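Local coordinates for protein condensin complex subunit 3 (Schizosaccharomyces pombe, PDB 5OQR) that acts as a regulatory subunit of the condensin complex, a complex required to convert interphase chromatin into condensed, mitotic-like chromosomes, at residues Ser464-Leu469 and Leu507-Leu512; Ile502-Leu507 and Ser536-Cys541; Thr542-Leu547 and Ala580-Leu585. All blocks are in the same frame, centred on the assembly; numbering follows the deposited sequence.

Contact 1 (Ser464-Leu469 and Leu507-Leu512)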
loop_
_atom_site.group_PDB
_atom_site.type_symbol
_atom_site.label_atom_id
_atom_site.label_comp_id
_atom_site.label_asym_id
_atom_site.label_seq_id
_atom_site.Cartn_x
_atom_site.Cartn_y
_atom_site.Cartn_z
ATOM N N SER A 464 -12.556 -27.981 -18.500
ATOM C CA SER A 464 -11.964 -26.653 -18.617
ATOM C C SER A 464 -12.584 -25.869 -19.763
ATOM O O SER A 464 -12.711 -24.644 -19.676
ATOM C CB SER A 464 -10.454 -26.770 -18.806
ATOM O OG SER A 464 -9.856 -27.389 -17.684
ATOM N N TYR A 465 -12.968 -26.548 -20.846
ATOM C CA TYR A 465 -13.677 -25.873 -21.927
ATOM C C TYR A 465 -15.098 -25.528 -21.509
ATOM O O TYR A 465 -15.620 -24.472 -21.878
ATOM C CB TYR A 465 -13.700 -26.749 -23.181
ATOM C CG TYR A 465 -12.389 -26.857 -23.928
ATOM C CD1 TYR A 465 -11.176 -26.599 -23.306
ATOM C CD2 TYR A 465 -12.370 -27.214 -25.268
ATOM C CE1 TYR A 465 -9.984 -26.703 -23.998
ATOM C CE2 TYR A 465 -11.187 -27.318 -25.965
ATOM C CZ TYR A 465 -9.999 -27.063 -25.326
ATOM O OH TYR A 465 -8.821 -27.166 -26.026
ATOM N N VAL A 466 -15.742 -26.418 -20.754
ATOM C CA VAL A 466 -17.074 -26.135 -20.231
ATOM C C VAL A 466 -17.018 -24.948 -19.283
ATOM O O VAL A 466 -17.877 -24.060 -19.319
ATOM C CB VAL A 466 -17.651 -27.379 -19.530
ATOM C CG1 VAL A 466 -19.076 -27.121 -19.077
ATOM C CG2 VAL A 466 -17.603 -28.585 -20.449
ATOM N N GLN A 467 -16.006 -24.920 -18.419
ATOM C CA GLN A 467 -15.864 -23.829 -17.465
ATOM C C GLN A 467 -15.749 -22.488 -18.180
ATOM O O GLN A 467 -16.425 -21.519 -17.818
ATOM C CB GLN A 467 -14.645 -24.083 -16.582
ATOM C CG GLN A 467 -14.517 -23.152 -15.400
ATOM C CD GLN A 467 -13.298 -23.463 -14.560
ATOM O OE1 GLN A 467 -12.624 -24.469 -14.777
ATOM N NE2 GLN A 467 -13.006 -22.600 -13.596
ATOM N N CYS A 468 -14.901 -22.416 -19.206
ATOM C CA CYS A 468 -14.727 -21.163 -19.932
ATOM C C CYS A 468 -15.965 -20.804 -20.740
ATOM O O CYS A 468 -16.198 -19.624 -21.023
ATOM C CB CYS A 468 -13.511 -21.252 -20.850
ATOM S SG CYS A 468 -11.932 -21.293 -19.997
ATOM N N LEU A 469 -16.761 -21.797 -21.131
ATOM C CA LEU A 469 -17.978 -21.521 -21.884
ATOM C C LEU A 469 -18.945 -20.683 -21.057
ATOM O O LEU A 469 -19.373 -19.604 -21.478
ATOM C CB LEU A 469 -18.629 -22.836 -22.319
ATOM C CG LEU A 469 -20.074 -22.761 -22.824
ATOM C CD1 LEU A 469 -20.209 -21.802 -23.986
ATOM C CD2 LEU A 469 -20.571 -24.139 -23.217
ATOM N N LEU A 507 -17.829 -29.317 -9.974
ATOM C CA LEU A 507 -18.591 -28.405 -9.127
ATOM C C LEU A 507 -18.400 -26.958 -9.558
ATOM O O LEU A 507 -19.359 -26.182 -9.576
ATOM C CB LEU A 507 -18.190 -28.588 -7.664
ATOM C CG LEU A 507 -18.867 -29.758 -6.947
ATOM C CD1 LEU A 507 -18.172 -30.047 -5.637
ATOM C CD2 LEU A 507 -20.337 -29.465 -6.708
ATOM N N GLU A 508 -17.169 -26.574 -9.902
ATOM C CA GLU A 508 -16.940 -25.234 -10.430
ATOM C C GLU A 508 -17.758 -24.999 -11.694
ATOM O O GLU A 508 -18.279 -23.900 -11.909
ATOM C CB GLU A 508 -15.454 -25.024 -10.707
ATOM C CG GLU A 508 -14.560 -25.236 -9.499
ATOM C CD GLU A 508 -13.089 -25.103 -9.836
ATOM O OE1 GLU A 508 -12.619 -23.960 -10.018
ATOM O OE2 GLU A 508 -12.404 -26.144 -9.932
ATOM N N CYS A 509 -17.882 -26.023 -12.542
ATOM C CA CYS A 509 -18.710 -25.898 -13.736
ATOM C C CYS A 509 -20.182 -25.784 -13.371
ATOM O O CYS A 509 -20.913 -24.976 -13.953
ATOM C CB CYS A 509 -18.488 -27.095 -14.663
ATOM S SG CYS A 509 -16.892 -27.143 -15.483
ATOM N N LEU A 510 -20.637 -26.595 -12.415
ATOM C CA LEU A 510 -22.026 -26.519 -11.978
ATOM C C LEU A 510 -22.349 -25.142 -11.412
ATOM O O LEU A 510 -23.438 -24.607 -11.647
ATOM C CB LEU A 510 -22.299 -27.607 -10.944
ATOM C CG LEU A 510 -23.673 -27.601 -10.275
ATOM C CD1 LEU A 510 -24.791 -27.553 -11.295
ATOM C CD2 LEU A 510 -23.818 -28.821 -9.394
ATOM N N SER A 511 -21.411 -24.548 -10.676
ATOM C CA SER A 511 -21.646 -23.233 -10.091
ATOM C C SER A 511 -21.933 -22.200 -11.170
ATOM O O SER A 511 -22.875 -21.408 -11.052
ATOM C CB SER A 511 -20.440 -22.812 -9.252
ATOM O OG SER A 511 -20.195 -23.735 -8.209
ATOM N N LEU A 512 -21.129 -22.193 -12.235
ATOM C CA LEU A 512 -21.287 -21.187 -13.280
ATOM C C LEU A 512 -22.606 -21.343 -14.021
ATOM O O LEU A 512 -23.126 -20.364 -14.565
ATOM C CB LEU A 512 -20.120 -21.265 -14.262
ATOM C CG LEU A 512 -18.763 -20.826 -13.713
ATOM C CD1 LEU A 512 -17.652 -21.230 -14.659
ATOM C CD2 LEU A 512 -18.743 -19.326 -13.482
#

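Contact 2 (Ile502-Leu507 and Ser536-Cys541)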
loop_
_atom_site.group_PDB
_atom_site.type_symbol
_atom_site.label_atom_id
_atom_site.label_comp_id
_atom_site.label_asym_id
_atom_site.label_seq_id
_atom_site.Cartn_x
_atom_site.Cartn_y
_atom_site.Cartn_z
ATOM N N ILE A 502 -11.642 -34.368 -10.781
ATOM C CA ILE A 502 -12.783 -34.211 -11.676
ATOM C C ILE A 502 -13.989 -33.690 -10.909
ATOM O O ILE A 502 -14.715 -32.813 -11.389
ATOM C CB ILE A 502 -13.084 -35.546 -12.382
ATOM C CG1 ILE A 502 -11.935 -35.906 -13.328
ATOM C CG2 ILE A 502 -14.401 -35.473 -13.153
ATOM C CD1 ILE A 502 -12.005 -37.313 -13.881
ATOM N N ARG A 503 -14.221 -34.218 -9.707
ATOM C CA ARG A 503 -15.350 -33.763 -8.903
ATOM C C ARG A 503 -15.235 -32.279 -8.583
ATOM O O ARG A 503 -16.219 -31.538 -8.678
ATOM C CB ARG A 503 -15.428 -34.579 -7.617
ATOM C CG ARG A 503 -16.715 -34.402 -6.843
ATOM C CD ARG A 503 -16.513 -34.780 -5.395
ATOM N NE ARG A 503 -15.692 -35.982 -5.266
ATOM C CZ ARG A 503 -15.054 -36.341 -4.157
ATOM N NH1 ARG A 503 -15.130 -35.590 -3.065
ATOM N NH2 ARG A 503 -14.332 -37.453 -4.141
ATOM N N GLU A 504 -14.043 -31.828 -8.193
ATOM C CA GLU A 504 -13.851 -30.413 -7.903
ATOM C C GLU A 504 -14.083 -29.563 -9.143
ATOM O O GLU A 504 -14.722 -28.509 -9.071
ATOM C CB GLU A 504 -12.448 -30.180 -7.343
ATOM C CG GLU A 504 -12.230 -30.795 -5.973
ATOM C CD GLU A 504 -10.832 -30.556 -5.436
ATOM O OE1 GLU A 504 -9.990 -30.011 -6.180
ATOM O OE2 GLU A 504 -10.577 -30.913 -4.267
ATOM N N LYS A 505 -13.575 -30.006 -10.294
ATOM C CA LYS A 505 -13.774 -29.255 -11.527
ATOM C C LYS A 505 -15.240 -29.272 -11.944
ATOM O O LYS A 505 -15.754 -28.276 -12.464
ATOM C CB LYS A 505 -12.887 -29.827 -12.630
ATOM C CG LYS A 505 -13.021 -29.128 -13.974
ATOM C CD LYS A 505 -12.457 -27.713 -13.961
ATOM C CE LYS A 505 -10.945 -27.701 -13.825
ATOM N NZ LYS A 505 -10.275 -28.497 -14.893
ATOM N N GLY A 506 -15.929 -30.391 -11.717
ATOM C CA GLY A 506 -17.337 -30.457 -12.066
ATOM C C GLY A 506 -18.182 -29.502 -11.248
ATOM O O GLY A 506 -19.153 -28.931 -11.749
ATOM N N LEU A 507 -17.829 -29.317 -9.974
ATOM C CA LEU A 507 -18.591 -28.405 -9.127
ATOM C C LEU A 507 -18.400 -26.958 -9.558
ATOM O O LEU A 507 -19.359 -26.182 -9.576
ATOM C CB LEU A 507 -18.190 -28.588 -7.664
ATOM C CG LEU A 507 -18.867 -29.758 -6.947
ATOM C CD1 LEU A 507 -18.172 -30.047 -5.637
ATOM C CD2 LEU A 507 -20.337 -29.465 -6.708
ATOM N N SER A 536 -13.700 -30.649 2.052
ATOM C CA SER A 536 -12.367 -30.158 2.350
ATOM C C SER A 536 -12.345 -28.632 2.289
ATOM O O SER A 536 -13.339 -27.977 1.969
ATOM C CB SER A 536 -11.355 -30.752 1.373
ATOM O OG SER A 536 -11.543 -30.231 0.071
ATOM N N VAL A 537 -11.183 -28.057 2.600
ATOM C CA VAL A 537 -11.034 -26.606 2.543
ATOM C C VAL A 537 -11.261 -26.104 1.125
ATOM O O VAL A 537 -11.933 -25.087 0.911
ATOM C CB VAL A 537 -9.651 -26.193 3.081
ATOM C CG1 VAL A 537 -9.422 -24.698 2.899
ATOM C CG2 VAL A 537 -9.530 -26.567 4.547
ATOM N N VAL A 538 -10.700 -26.798 0.134
ATOM C CA VAL A 538 -10.920 -26.412 -1.258
ATOM C C VAL A 538 -12.408 -26.405 -1.571
ATOM O O VAL A 538 -12.896 -25.555 -2.325
ATOM C CB VAL A 538 -10.147 -27.355 -2.199
ATOM C CG1 VAL A 538 -10.515 -27.097 -3.659
ATOM C CG2 VAL A 538 -8.651 -27.187 -1.999
ATOM N N LEU A 539 -13.151 -27.352 -1.002
ATOM C CA LEU A 539 -14.581 -27.431 -1.261
ATOM C C LEU A 539 -15.340 -26.358 -0.493
ATOM O O LEU A 539 -16.333 -25.819 -0.992
ATOM C CB LEU A 539 -15.093 -28.825 -0.896
ATOM C CG LEU A 539 -16.089 -29.484 -1.854
ATOM C CD1 LEU A 539 -15.520 -29.613 -3.258
ATOM C CD2 LEU A 539 -16.485 -30.853 -1.329
ATOM N N LYS A 540 -14.885 -26.033 0.719
ATOM C CA LYS A 540 -15.480 -24.929 1.462
ATOM C C LYS A 540 -15.343 -23.622 0.696
ATOM O O LYS A 540 -16.288 -22.829 0.633
ATOM C CB LYS A 540 -14.825 -24.808 2.836
ATOM C CG LYS A 540 -15.148 -25.936 3.791
ATOM C CD LYS A 540 -14.309 -25.822 5.050
ATOM C CE LYS A 540 -14.583 -26.956 6.015
ATOM N NZ LYS A 540 -15.852 -26.758 6.763
ATOM N N CYS A 541 -14.170 -23.378 0.110
ATOM C CA CYS A 541 -13.977 -22.163 -0.673
ATOM C C CYS A 541 -14.873 -22.147 -1.904
ATOM O O CYS A 541 -15.322 -21.079 -2.329
ATOM C CB CYS A 541 -12.513 -22.027 -1.083
ATOM S SG CYS A 541 -11.373 -21.826 0.292
#

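Contact 3 (Thr542-Leu547 and Ala580-Leu585)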
loop_
_atom_site.group_PDB
_atom_site.type_symbol
_atom_site.label_atom_id
_atom_site.label_comp_id
_atom_site.label_asym_id
_atom_site.label_seq_id
_atom_site.Cartn_x
_atom_site.Cartn_y
_atom_site.Cartn_z
ATOM N N THR A 542 -15.146 -23.313 -2.487
ATOM C CA THR A 542 -16.049 -23.368 -3.632
ATOM C C THR A 542 -17.471 -23.030 -3.212
ATOM O O THR A 542 -18.205 -22.371 -3.956
ATOM C CB THR A 542 -15.989 -24.753 -4.283
ATOM O OG1 THR A 542 -14.692 -24.954 -4.853
ATOM C CG2 THR A 542 -17.037 -24.899 -5.382
ATOM N N ALA A 543 -17.876 -23.472 -2.023
ATOM C CA ALA A 543 -19.213 -23.166 -1.528
ATOM C C ALA A 543 -19.378 -21.672 -1.279
ATOM O O ALA A 543 -20.381 -21.075 -1.684
ATOM C CB ALA A 543 -19.489 -23.960 -0.253
ATOM N N ILE A 544 -18.400 -21.050 -0.616
ATOM C CA ILE A 544 -18.501 -19.628 -0.291
ATOM C C ILE A 544 -18.640 -18.800 -1.563
ATOM O O ILE A 544 -19.491 -17.909 -1.654
ATOM C CB ILE A 544 -17.286 -19.175 0.540
ATOM C CG1 ILE A 544 -17.194 -19.954 1.857
ATOM C CG2 ILE A 544 -17.347 -17.675 0.821
ATOM C CD1 ILE A 544 -18.330 -19.706 2.826
ATOM N N ARG A 545 -17.793 -19.068 -2.557
ATOM C CA ARG A 545 -17.861 -18.305 -3.799
ATOM C C ARG A 545 -19.182 -18.538 -4.516
ATOM O O ARG A 545 -19.792 -17.599 -5.038
ATOM C CB ARG A 545 -16.694 -18.674 -4.716
ATOM C CG ARG A 545 -15.316 -18.403 -4.144
ATOM C CD ARG A 545 -14.244 -18.572 -5.211
ATOM N NE ARG A 545 -12.921 -18.796 -4.638
ATOM C CZ ARG A 545 -12.399 -19.992 -4.389
ATOM N NH1 ARG A 545 -13.081 -21.096 -4.660
ATOM N NH2 ARG A 545 -11.186 -20.086 -3.866
ATOM N N THR A 546 -19.638 -19.789 -4.557
ATOM C CA THR A 546 -20.862 -20.111 -5.282
ATOM C C THR A 546 -22.071 -19.451 -4.637
ATOM O O THR A 546 -22.835 -18.745 -5.303
ATOM C CB THR A 546 -21.046 -21.627 -5.338
ATOM O OG1 THR A 546 -19.870 -22.228 -5.888
ATOM C CG2 THR A 546 -22.247 -21.991 -6.191
ATOM N N LEU A 547 -22.261 -19.673 -3.336
ATOM C CA LEU A 547 -23.416 -19.108 -2.647
ATOM C C LEU A 547 -23.377 -17.585 -2.665
ATOM O O LEU A 547 -24.415 -16.933 -2.827
ATOM C CB LEU A 547 -23.472 -19.641 -1.218
ATOM C CG LEU A 547 -23.860 -21.121 -1.137
ATOM C CD1 LEU A 547 -23.336 -21.760 0.131
ATOM C CD2 LEU A 547 -25.360 -21.273 -1.220
ATOM N N ALA A 580 -5.919 -19.153 6.541
ATOM C CA ALA A 580 -5.853 -17.773 6.074
ATOM C C ALA A 580 -6.634 -17.585 4.781
ATOM O O ALA A 580 -7.311 -16.567 4.598
ATOM C CB ALA A 580 -4.393 -17.360 5.878
ATOM N N GLU A 581 -6.556 -18.556 3.871
ATOM C CA GLU A 581 -7.234 -18.422 2.585
ATOM C C GLU A 581 -8.745 -18.496 2.757
ATOM O O GLU A 581 -9.484 -17.671 2.210
ATOM C CB GLU A 581 -6.751 -19.506 1.622
ATOM C CG GLU A 581 -7.042 -19.200 0.162
ATOM C CD GLU A 581 -6.967 -20.429 -0.724
ATOM O OE1 GLU A 581 -6.595 -21.510 -0.219
ATOM O OE2 GLU A 581 -7.284 -20.316 -1.927
ATOM N N LEU A 582 -9.223 -19.487 3.509
ATOM C CA LEU A 582 -10.657 -19.621 3.740
ATOM C C LEU A 582 -11.190 -18.444 4.548
ATOM O O LEU A 582 -12.236 -17.874 4.219
ATOM C CB LEU A 582 -10.947 -20.940 4.455
ATOM C CG LEU A 582 -12.393 -21.188 4.885
ATOM C CD1 LEU A 582 -13.327 -21.179 3.689
ATOM C CD2 LEU A 582 -12.502 -22.501 5.638
ATOM N N GLN A 583 -10.482 -18.069 5.613
ATOM C CA GLN A 583 -10.900 -16.933 6.424
ATOM C C GLN A 583 -10.987 -15.670 5.581
ATOM O O GLN A 583 -11.981 -14.935 5.638
ATOM C CB GLN A 583 -9.925 -16.738 7.579
ATOM C CG GLN A 583 -10.451 -15.860 8.695
ATOM C CD GLN A 583 -9.361 -15.445 9.656
ATOM O OE1 GLN A 583 -8.239 -15.149 9.246
ATOM N NE2 GLN A 583 -9.680 -15.436 10.943
ATOM N N THR A 584 -9.945 -15.394 4.797
ATOM C CA THR A 584 -9.965 -14.228 3.924
ATOM C C THR A 584 -11.137 -14.280 2.957
ATOM O O THR A 584 -11.647 -13.234 2.542
ATOM C CB THR A 584 -8.653 -14.131 3.147
ATOM O OG1 THR A 584 -7.552 -14.134 4.063
ATOM C CG2 THR A 584 -8.608 -12.856 2.312
ATOM N N LEU A 585 -11.573 -15.481 2.585
ATOM C CA LEU A 585 -12.655 -15.608 1.619
ATOM C C LEU A 585 -14.000 -15.282 2.255
ATOM O O LEU A 585 -14.798 -14.532 1.685
ATOM C CB LEU A 585 -12.663 -17.017 1.027
ATOM C CG LEU A 585 -13.633 -17.238 -0.132
ATOM C CD1 LEU A 585 -13.291 -16.336 -1.307
ATOM C CD2 LEU A 585 -13.614 -18.693 -0.548
#

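Contact 1 (Ser464-Leu469 and Leu507-Leu512)
Q467 and C509 bring two neighbouring helices of the condensin HEAT-type alpha-solenoid together, helix 457-471 and helix 500-514, the second within HEAT repeat 7. The short segments run nearly in parallel, 22° apart, with axes 9.0 Å from each other, so the contact illustrates how such a superhelix can be stacked from like-directed helices with no hydrogen bond between the two segments. Q467 carries most of it. Its CB rests against C509, 4.0 Å from the SG atom. With CG anti to the backbone N (chi1 -170°) and the chain extended beyond it, the side chain reaches obliquely across that of L512, where CG of Q467 meets the methyl CD1 of L512 at 3.8 Å. At the tip, NE2 faces E508 without a bond: it lies 3.8 Å from OE1 of E508, and the amide and carboxylate planes are turned 62° from each other. The chain of another protein packs on L512 as well, so this leucine serves two interfaces. V466 and C509 both touch I491 of helix 480-495, the helix between the two in the chain. C509 is central here, because its SG comes within 3.8 Å of the backbone N of Q467 and also stands 4.1 Å from CB of V466.

Contact 2 (Ile502-Leu507 and Ser536-Cys541)
HEAT repeats 7 and 8 are joined here, where E504 and L507 of helix 500-514 meet V538 and L539 at the start of helix 537-554. The two segments run nearly parallel, 7° apart, but their axes stay 11.1 Å from each other, and it is the ends of the side chains that bridge the distance. Two layers can be told apart. In the outer one the extended chain of E504 (chi2 180°) comes across V538 at about a right angle, and its carboxylate is set chiefly against one methyl: both OE1 and OE2 of E504 are 3.9 Å from CG1 of V538. OE2 of E504 also lies 4.5 Å from OG of S536, too far for a bond. S536 is the N-cap of helix 537-554, its OG accepting a weak capping bond of 3.5 Å from the backbone N of L539. A carboxylate beside the N-terminal turn of a helix would probably feel a mild electrostatic attraction, although no bond ties it there. In the inner layer the chemistry is purely apolar: the side chains of L507 and L539 also meet at about a right angle, methyl against methyl, with CD1 of L507 3.6 Å from CD1 of L539. C531 of helix 518-534 touches both leucines. A carboxylate laid on a valine outside and leucine methyls meeting within, between parallel helices of consecutive repeats, fits the inter-repeat packing of a HEAT solenoid.

Contact 3 (Thr542-Leu547 and Ala580-Leu585)
L585 of helix 580-597 packs against two consecutive residues of helix 537-554, I544 and R545, and is turned differently against each. Past I544 it slides in the opposite direction, flank along flank: CG of L585 is 3.9 Å from CG2 of I544, and CD2 of L585 is likewise 3.9 Å from CB of I544. R545 instead crosses it at about a right angle, with CG of R545 4.0 Å from CD2 of L585. The arginine is extended from CG to NE, which carries its guanidinium over the leucine, and CD2 of L585 sits 4.0 Å above one face of that flat group, offset toward its rim. At the edge, near the plane, OE2 of the poorly ordered E581 is 4.4 Å from NH2 of R545; these opposite charges are too far apart for direct contact and would probably attract only weakly. L582 adds a looser touch, its CD1 4.5 Å from CG1 of I544. With an alanine here instead of L585, the methyls that reach across are gone, which would probably open a gap beside I544 and leave the R545 guanidinium freer to turn. Aromatic packing from the chain of another protein reaches both R545 and L585, so that partner covers the same seam between the helices. The axes of the two segments lie 10.5 Å apart and 16° from parallel, as in the stacked, like-directed helices of a HEAT-repeat solenoid, here running on from HEAT repeat 8.

How the contacts relate
The three contacts are successive joints along one solenoid. Contacts 1 and 2 share helix 500-514, contacts 2 and 3 helix 537-554, so four helices, alternate ones in the chain, stack nearly parallel. Contacts 1 and 3 are buried, with another protein chain beside both; contact 2, which no other chain of the assembly touches, lies at the surface. None has a hydrogen bond between its own segments, yet probable ones tie contact 1 to the others, K505 NZ with S464 OG and S511 OG with T546 OG1; contacts 2 and 3 meet by packing. Contact 1 mixes cysteine sulfur, glutamine and leucine, contact 2 sets a carboxylate against valine beside paired leucines, and contact 3 puts branched aliphatics under an arginine.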